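Local coordinates for protein hydroxylase (Rhodococcus sp., PDB 2OR0) that probably acts as a flavin-dependent oxygenase of the acyl-CoA dehydrogenase family, using reduced flavin and molecular oxygen to hydroxylate its substrate, at residues E118-W121 and D126-M129; S182-L187 and A228-G233. One frame throughout, in Å; residues are numbered along the deposited sequence.

Contact 1 (E118-W121 and D126-M129); sequences EEIW and DTWM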
ATOM      1  N   GLU A 118     -13.664  15.641 -10.083  1.00 36.54           N
ATOM      2  CA  GLU A 118     -13.738  16.194 -11.434  1.00 36.48           C
ATOM      3  C   GLU A 118     -12.430  16.915 -11.778  1.00 36.20           C
ATOM      4  O   GLU A 118     -11.896  16.761 -12.877  1.00 36.14           O
ATOM      5  CB  GLU A 118     -14.969  17.125 -11.534  1.00 37.26           C
ATOM      6  CG  GLU A 118     -15.266  17.747 -12.912  1.00 40.29           C
ATOM      7  CD  GLU A 118     -15.305  16.732 -14.072  1.00 44.94           C
ATOM      8  OE1 GLU A 118     -15.802  15.596 -13.887  1.00 45.02           O
ATOM      9  OE2 GLU A 118     -14.846  17.089 -15.188  1.00 47.87           O
ATOM     10  N   GLU A 119     -11.889  17.677 -10.832  1.00 35.89           N
ATOM     11  CA  GLU A 119     -10.586  18.330 -11.049  1.00 36.53           C
ATOM     12  C   GLU A 119      -9.463  17.329 -11.357  1.00 36.11           C
ATOM     13  O   GLU A 119      -8.644  17.541 -12.268  1.00 36.38           O
ATOM     14  CB  GLU A 119     -10.209  19.184  -9.836  1.00 36.74           C
ATOM     15  CG  GLU A 119     -10.995  20.480  -9.735  1.00 38.77           C
ATOM     16  CD  GLU A 119     -10.738  21.223  -8.439  1.00 39.83           C
ATOM     17  OE1 GLU A 119     -10.239  20.615  -7.467  1.00 40.38           O
ATOM     18  OE2 GLU A 119     -11.044  22.429  -8.391  1.00 40.80           O
ATOM     19  N   ILE A 120      -9.441  16.222 -10.613  1.00 35.79           N
ATOM     20  CA  ILE A 120      -8.378  15.217 -10.744  1.00 34.84           C
ATOM     21  C   ILE A 120      -8.559  14.306 -11.954  1.00 35.33           C
ATOM     22  O   ILE A 120      -7.612  14.083 -12.728  1.00 35.49           O
ATOM     23  CB  ILE A 120      -8.223  14.413  -9.407  1.00 35.32           C
ATOM     24  CG1 ILE A 120      -7.789  15.393  -8.291  1.00 33.48           C
ATOM     25  CG2 ILE A 120      -7.263  13.206  -9.580  1.00 32.21           C
ATOM     26  CD1 ILE A 120      -7.688  14.814  -6.907  1.00 35.48           C
ATOM     27  N   TRP A 121      -9.773  13.794 -12.135  1.00 35.94           N
ATOM     28  CA  TRP A 121     -10.031  12.801 -13.189  1.00 36.84           C
ATOM     29  C   TRP A 121     -10.802  13.326 -14.406  1.00 38.13           C
ATOM     30  O   TRP A 121     -10.856  12.653 -15.440  1.00 37.91           O
ATOM     31  CB  TRP A 121     -10.792  11.605 -12.609  1.00 35.72           C
ATOM     32  CG  TRP A 121     -10.026  10.775 -11.627  1.00 35.03           C
ATOM     33  CD1 TRP A 121      -8.702  10.388 -11.713  1.00 35.08           C
ATOM     34  CD2 TRP A 121     -10.531  10.213 -10.417  1.00 33.25           C
ATOM     35  NE1 TRP A 121      -8.370   9.617 -10.625  1.00 33.73           N
ATOM     36  CE2 TRP A 121      -9.473   9.493  -9.815  1.00 34.46           C
ATOM     37  CE3 TRP A 121     -11.777  10.239  -9.781  1.00 33.13           C
ATOM     38  CZ2 TRP A 121      -9.628   8.811  -8.615  1.00 33.19           C
ATOM     39  CZ3 TRP A 121     -11.933   9.569  -8.590  1.00 34.43           C
ATOM     40  CH2 TRP A 121     -10.857   8.856  -8.015  1.00 35.17           C
ATOM     41  N   ASP A 126      -6.497   8.803 -15.881  1.00 39.56           N
ATOM     42  CA  ASP A 126      -5.231   8.190 -15.497  1.00 39.20           C
ATOM     43  C   ASP A 126      -4.300   9.123 -14.717  1.00 38.45           C
ATOM     44  O   ASP A 126      -3.093   8.877 -14.640  1.00 38.67           O
ATOM     45  CB  ASP A 126      -4.506   7.625 -16.724  1.00 39.02           C
ATOM     46  CG  ASP A 126      -5.094   6.305 -17.190  1.00 40.09           C
ATOM     47  OD1 ASP A 126      -5.540   5.507 -16.335  1.00 39.03           O
ATOM     48  OD2 ASP A 126      -5.103   6.068 -18.416  1.00 40.20           O
ATOM     49  N   THR A 127      -4.871  10.170 -14.133  1.00 37.74           N
ATOM     50  CA  THR A 127      -4.144  11.089 -13.264  1.00 37.10           C
ATOM     51  C   THR A 127      -3.983  10.422 -11.905  1.00 36.57           C
ATOM     52  O   THR A 127      -4.979   9.960 -11.317  1.00 37.10           O
ATOM     53  CB  THR A 127      -4.915  12.430 -13.111  1.00 37.00           C
ATOM     54  OG1 THR A 127      -5.047  13.037 -14.398  1.00 37.08           O
ATOM     55  CG2 THR A 127      -4.180  13.394 -12.190  1.00 35.69           C
ATOM     56  N   TRP A 128      -2.740  10.369 -11.418  1.00 35.58           N
ATOM     57  CA  TRP A 128      -2.422   9.737 -10.126  1.00 34.25           C
ATOM     58  C   TRP A 128      -2.243  10.731  -8.989  1.00 34.04           C
ATOM     59  O   TRP A 128      -1.765  11.860  -9.196  1.00 33.25           O
ATOM     60  CB  TRP A 128      -1.134   8.910 -10.215  1.00 33.42           C
ATOM     61  CG  TRP A 128      -1.172   7.753 -11.146  1.00 34.01           C
ATOM     62  CD1 TRP A 128      -2.262   7.262 -11.831  1.00 32.93           C
ATOM     63  CD2 TRP A 128      -0.067   6.891 -11.478  1.00 33.41           C
ATOM     64  NE1 TRP A 128      -1.890   6.175 -12.594  1.00 32.38           N
ATOM     65  CE2 TRP A 128      -0.554   5.920 -12.391  1.00 33.09           C
ATOM     66  CE3 TRP A 128       1.284   6.851 -11.096  1.00 33.30           C
ATOM     67  CZ2 TRP A 128       0.272   4.906 -12.930  1.00 32.45           C
ATOM     68  CZ3 TRP A 128       2.112   5.852 -11.641  1.00 32.70           C
ATOM     69  CH2 TRP A 128       1.590   4.887 -12.541  1.00 33.46           C
HETATM   70  N   MSE A 129      -2.611  10.279  -7.785  1.00 33.52           N
HETATM   71  CA  MSE A 129      -2.336  10.996  -6.555  1.00 33.84           C
HETATM   72  C   MSE A 129      -1.233  10.284  -5.760  1.00 33.19           C
HETATM   73  O   MSE A 129      -1.225   9.046  -5.660  1.00 32.14           O
HETATM   74  CB  MSE A 129      -3.585  11.107  -5.683  1.00 32.94           C
HETATM   75  CG  MSE A 129      -4.731  11.889  -6.299  1.00 34.58           C
HETATM   76 SE   MSE A 129      -6.350  11.423  -5.362  0.75 36.54          SE
HETATM   77  CE  MSE A 129      -6.774   9.967  -6.620  1.00 35.66           C
TER
HETATM   78  O   HOH W   1      -5.821   8.011  -9.701  1.00 29.71           O
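In Ile120, CG1 stands anti to the carbonyl carbon (chi1 -63°) and the chain then runs on extended, carrying CD1 out to Met129 SE, 4.0 Å away. Its other branch, CG2, lies anti to the backbone N and does two things: it touches Thr127 CG2, also at 4.0 Å, and it rests over one face of the Trp121 ring near the rim. Met129, a selenomethionine, starts extended from CG but bends at its last torsion (chi3 -92°). That bend swings CE from the selenium to Trp121 CZ2 at 3.7 Å, an oblique approach to the indole, the two side chains crossing nearly at right angles.

The setting is a helix-to-strand connection at the mixed sheet of this acyl-CoA dehydrogenase-like fold: after a short connection, residues 122-125, the chain leaving helix 114-121 returns past the helix's last turn before entering strand 129-130. Met129 and Ile120 both also pack against Trp163 of strand 163-170 and Leu109 of helix 105-109, so the apolar layer continues into the sheet and the preceding helix.

A water joins two polar groups of the contact: Trp121 NE1 donates to it, 3.2 Å off and in the plane of the ring, and the water donates to Thr127 O at 2.7 Å, bridging the indole to the backbone of the segment 126-129. The separation of Trp121 NE1 and Thr127 O is 3.5 Å. Thr127 also brings CB to within 3.2 Å of Ile120 O at the helix end, while its hydroxyl OG1 is hydrogen-bonded to Asp124 O in the connection before it.

Contact 2 (S182-L187 and A228-G233); sequences SLHVIL and AKVMDG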
ATOM      1  N   SER A 182      -7.907  17.096  12.563  1.00 43.44           N
ATOM      2  CA  SER A 182      -6.971  16.584  11.551  1.00 40.84           C
ATOM      3  C   SER A 182      -7.644  16.484  10.177  1.00 38.61           C
ATOM      4  O   SER A 182      -8.849  16.256  10.091  1.00 38.21           O
ATOM      5  CB  SER A 182      -6.452  15.203  11.974  1.00 41.33           C
ATOM      6  OG  SER A 182      -7.548  14.348  12.346  1.00 45.19           O
ATOM      7  N   LEU A 183      -6.867  16.616   9.107  1.00 35.99           N
ATOM      8  CA  LEU A 183      -7.418  16.574   7.759  1.00 33.74           C
ATOM      9  C   LEU A 183      -6.651  15.639   6.868  1.00 33.37           C
ATOM     10  O   LEU A 183      -5.467  15.359   7.132  1.00 31.88           O
ATOM     11  CB  LEU A 183      -7.340  17.959   7.092  1.00 33.64           C
ATOM     12  CG  LEU A 183      -7.997  19.200   7.733  1.00 34.20           C
ATOM     13  CD1 LEU A 183      -7.527  20.446   6.983  1.00 32.81           C
ATOM     14  CD2 LEU A 183      -9.521  19.132   7.705  1.00 31.89           C
ATOM     15  N   HIS A 184      -7.334  15.187   5.810  1.00 31.65           N
ATOM     16  CA  HIS A 184      -6.716  14.808   4.555  1.00 31.85           C
ATOM     17  C   HIS A 184      -6.954  15.927   3.532  1.00 32.04           C
ATOM     18  O   HIS A 184      -8.093  16.397   3.357  1.00 32.11           O
ATOM     19  CB  HIS A 184      -7.301  13.484   4.026  1.00 31.68           C
ATOM     20  CG  HIS A 184      -7.043  12.295   4.909  1.00 33.53           C
ATOM     21  ND1 HIS A 184      -7.662  11.072   4.716  1.00 32.89           N
ATOM     22  CD2 HIS A 184      -6.245  12.140   5.994  1.00 32.89           C
ATOM     23  CE1 HIS A 184      -7.250  10.217   5.636  1.00 33.49           C
ATOM     24  NE2 HIS A 184      -6.397  10.839   6.428  1.00 32.57           N
ATOM     25  N   VAL A 185      -5.898  16.371   2.853  1.00 31.80           N
ATOM     26  CA  VAL A 185      -5.994  17.534   1.952  1.00 30.98           C
ATOM     27  C   VAL A 185      -5.461  17.167   0.571  1.00 31.35           C
ATOM     28  O   VAL A 185      -4.521  16.367   0.452  1.00 31.13           O
ATOM     29  CB  VAL A 185      -5.223  18.784   2.532  1.00 31.82           C
ATOM     30  CG1 VAL A 185      -5.809  19.213   3.867  1.00 28.91           C
ATOM     31  CG2 VAL A 185      -3.710  18.507   2.679  1.00 29.10           C
ATOM     32  N   ILE A 186      -6.064  17.721  -0.475  1.00 31.55           N
ATOM     33  CA  ILE A 186      -5.618  17.444  -1.843  1.00 32.04           C
ATOM     34  C   ILE A 186      -4.960  18.693  -2.447  1.00 32.43           C
ATOM     35  O   ILE A 186      -5.531  19.791  -2.372  1.00 32.93           O
ATOM     36  CB  ILE A 186      -6.792  16.946  -2.740  1.00 32.28           C
ATOM     37  CG1 ILE A 186      -7.318  15.596  -2.245  1.00 34.17           C
ATOM     38  CG2 ILE A 186      -6.375  16.814  -4.194  1.00 30.40           C
ATOM     39  CD1 ILE A 186      -8.728  15.689  -1.678  1.00 37.45           C
ATOM     40  N   LEU A 187      -3.760  18.525  -3.021  1.00 32.41           N
ATOM     41  CA  LEU A 187      -2.993  19.633  -3.625  1.00 32.68           C
ATOM     42  C   LEU A 187      -2.520  19.240  -4.997  1.00 32.70           C
ATOM     43  O   LEU A 187      -2.098  18.106  -5.190  1.00 33.16           O
ATOM     44  CB  LEU A 187      -1.747  19.988  -2.799  1.00 32.24           C
ATOM     45  CG  LEU A 187      -1.886  20.784  -1.507  1.00 33.43           C
ATOM     46  CD1 LEU A 187      -2.471  19.936  -0.412  1.00 33.67           C
ATOM     47  CD2 LEU A 187      -0.527  21.308  -1.085  1.00 32.47           C
ATOM     48  N   ALA A 228     -10.706  12.182  11.015  1.00 32.10           N
ATOM     49  CA  ALA A 228     -11.444  11.349  11.977  1.00 32.66           C
ATOM     50  C   ALA A 228     -12.751  10.786  11.388  1.00 33.27           C
ATOM     51  O   ALA A 228     -13.123   9.646  11.668  1.00 32.85           O
ATOM     52  CB  ALA A 228     -11.712  12.093  13.278  1.00 32.71           C
ATOM     53  N   LYS A 229     -13.424  11.583  10.557  1.00 32.73           N
ATOM     54  CA  LYS A 229     -14.612  11.123   9.846  1.00 32.60           C
ATOM     55  C   LYS A 229     -14.278  10.077   8.779  1.00 32.36           C
ATOM     56  O   LYS A 229     -15.083   9.205   8.498  1.00 31.91           O
ATOM     57  CB  LYS A 229     -15.341  12.313   9.198  1.00 32.36           C
ATOM     58  CG  LYS A 229     -15.988  13.274  10.222  1.00 32.25           C
ATOM     59  CD  LYS A 229     -16.883  14.306   9.487  1.00 33.01           C
ATOM     60  CE  LYS A 229     -17.712  15.102  10.484  1.00 34.49           C
ATOM     61  NZ  LYS A 229     -18.500  16.147   9.766  1.00 37.31           N
ATOM     62  N   VAL A 230     -13.100  10.184   8.168  1.00 32.67           N
ATOM     63  CA  VAL A 230     -12.657   9.184   7.201  1.00 32.85           C
ATOM     64  C   VAL A 230     -12.478   7.841   7.933  1.00 33.96           C
ATOM     65  O   VAL A 230     -13.023   6.814   7.504  1.00 33.48           O
ATOM     66  CB  VAL A 230     -11.351   9.612   6.507  1.00 32.85           C
ATOM     67  CG1 VAL A 230     -10.766   8.474   5.681  1.00 30.88           C
ATOM     68  CG2 VAL A 230     -11.577  10.863   5.656  1.00 32.05           C
HETATM   69  N   MSE A 231     -11.744   7.878   9.048  1.00 34.56           N
HETATM   70  CA  MSE A 231     -11.455   6.702   9.876  1.00 34.97           C
HETATM   71  C   MSE A 231     -12.717   6.032  10.399  1.00 35.54           C
HETATM   72  O   MSE A 231     -12.847   4.799  10.321  1.00 35.78           O
HETATM   73  CB  MSE A 231     -10.560   7.077  11.077  1.00 34.67           C
HETATM   74  CG  MSE A 231      -9.939   5.849  11.834  1.00 36.75           C
HETATM   75 SE   MSE A 231      -8.836   4.709  10.633  0.70 36.94          SE
HETATM   76  CE  MSE A 231      -7.535   6.087  10.081  1.00 39.03           C
ATOM     77  N   ASP A 232     -13.644   6.819  10.946  1.00 35.25           N
ATOM     78  CA  ASP A 232     -14.768   6.210  11.678  1.00 35.02           C
ATOM     79  C   ASP A 232     -16.035   5.970  10.887  1.00 34.58           C
ATOM     80  O   ASP A 232     -17.020   5.487  11.428  1.00 35.42           O
ATOM     81  CB  ASP A 232     -15.052   6.941  12.994  1.00 35.04           C
ATOM     82  CG  ASP A 232     -15.589   8.355  12.793  1.00 36.06           C
ATOM     83  OD1 ASP A 232     -16.112   8.681  11.706  1.00 36.23           O
ATOM     84  OD2 ASP A 232     -15.468   9.158  13.749  1.00 38.91           O
ATOM     85  N   GLY A 233     -16.007   6.282   9.605  1.00 34.36           N
ATOM     86  CA  GLY A 233     -17.132   5.986   8.724  1.00 34.86           C
ATOM     87  C   GLY A 233     -18.080   7.148   8.450  1.00 35.26           C
ATOM     88  O   GLY A 233     -18.898   7.067   7.535  1.00 35.46           O
TER
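The side chains of His184 and Val230 meet obliquely, and they supply most of the side-chain contact between strand 182-188 and helix 227-232. The isopropyl group of Val230 comes up to the CE1-ND1 side of the imidazole with both methyls. CG1 lies 3.9 Å from His184 CE1, and CG2 lies 4.0 Å from His184 ND1, a spread consistent with van der Waals contact. The valine torsion explains why both methyls meet the ring from the same side of its plane: CG1 is anti to the backbone N (chi1 170°), and CG2 is anti to the carbonyl carbon, beside the backbone N. His184 ND1 is engaged in a hydrogen bond with Glu108 OE2, which would help fix the rotation of the imidazole. The ring also meets Tyr133, their planes inclined by about 40°.

Nearer the start of the strand the approach is looser. Ser182 OG and Ala228 N are 4.1 Å apart, although the CA atoms of these residues, at 6.9 Å, are the closest CA pair across the two segments. The two segments bury just 128 Å² in all, both sides summed.

Strand 182-188 pairs antiparallel with strand 224-226, which runs straight into helix 227-232, so the helix is set down beside the strand's beginning; beyond it Val230 packs on Tyr250 of helix 250-277, and His184 touches Phe165 of strand 163-170.

Overall arrangement
Both pair a helix with chain belonging to or leading into the mixed sheet: a loop entering strand 129-130 in contact 1, strand 182-188 in contact 2. Contact 1 is the more enclosed, burying 246 Å² between its segments, with three of its four touching residues buried; contact 2 buries about half that area and reaches the surface at Ala228. Contact 1 is local, its segments separated by a four-residue connection, and combines apolar packing with a water bridge. Contact 2 spans 40 intervening residues and rests on an imidazole against an aliphatic side chain. Their centres lie 18 Å apart, yet they touch: Ile120 CD1 packs on Ile186 CG2 at 3.6 Å, and strand 163-170 borders both.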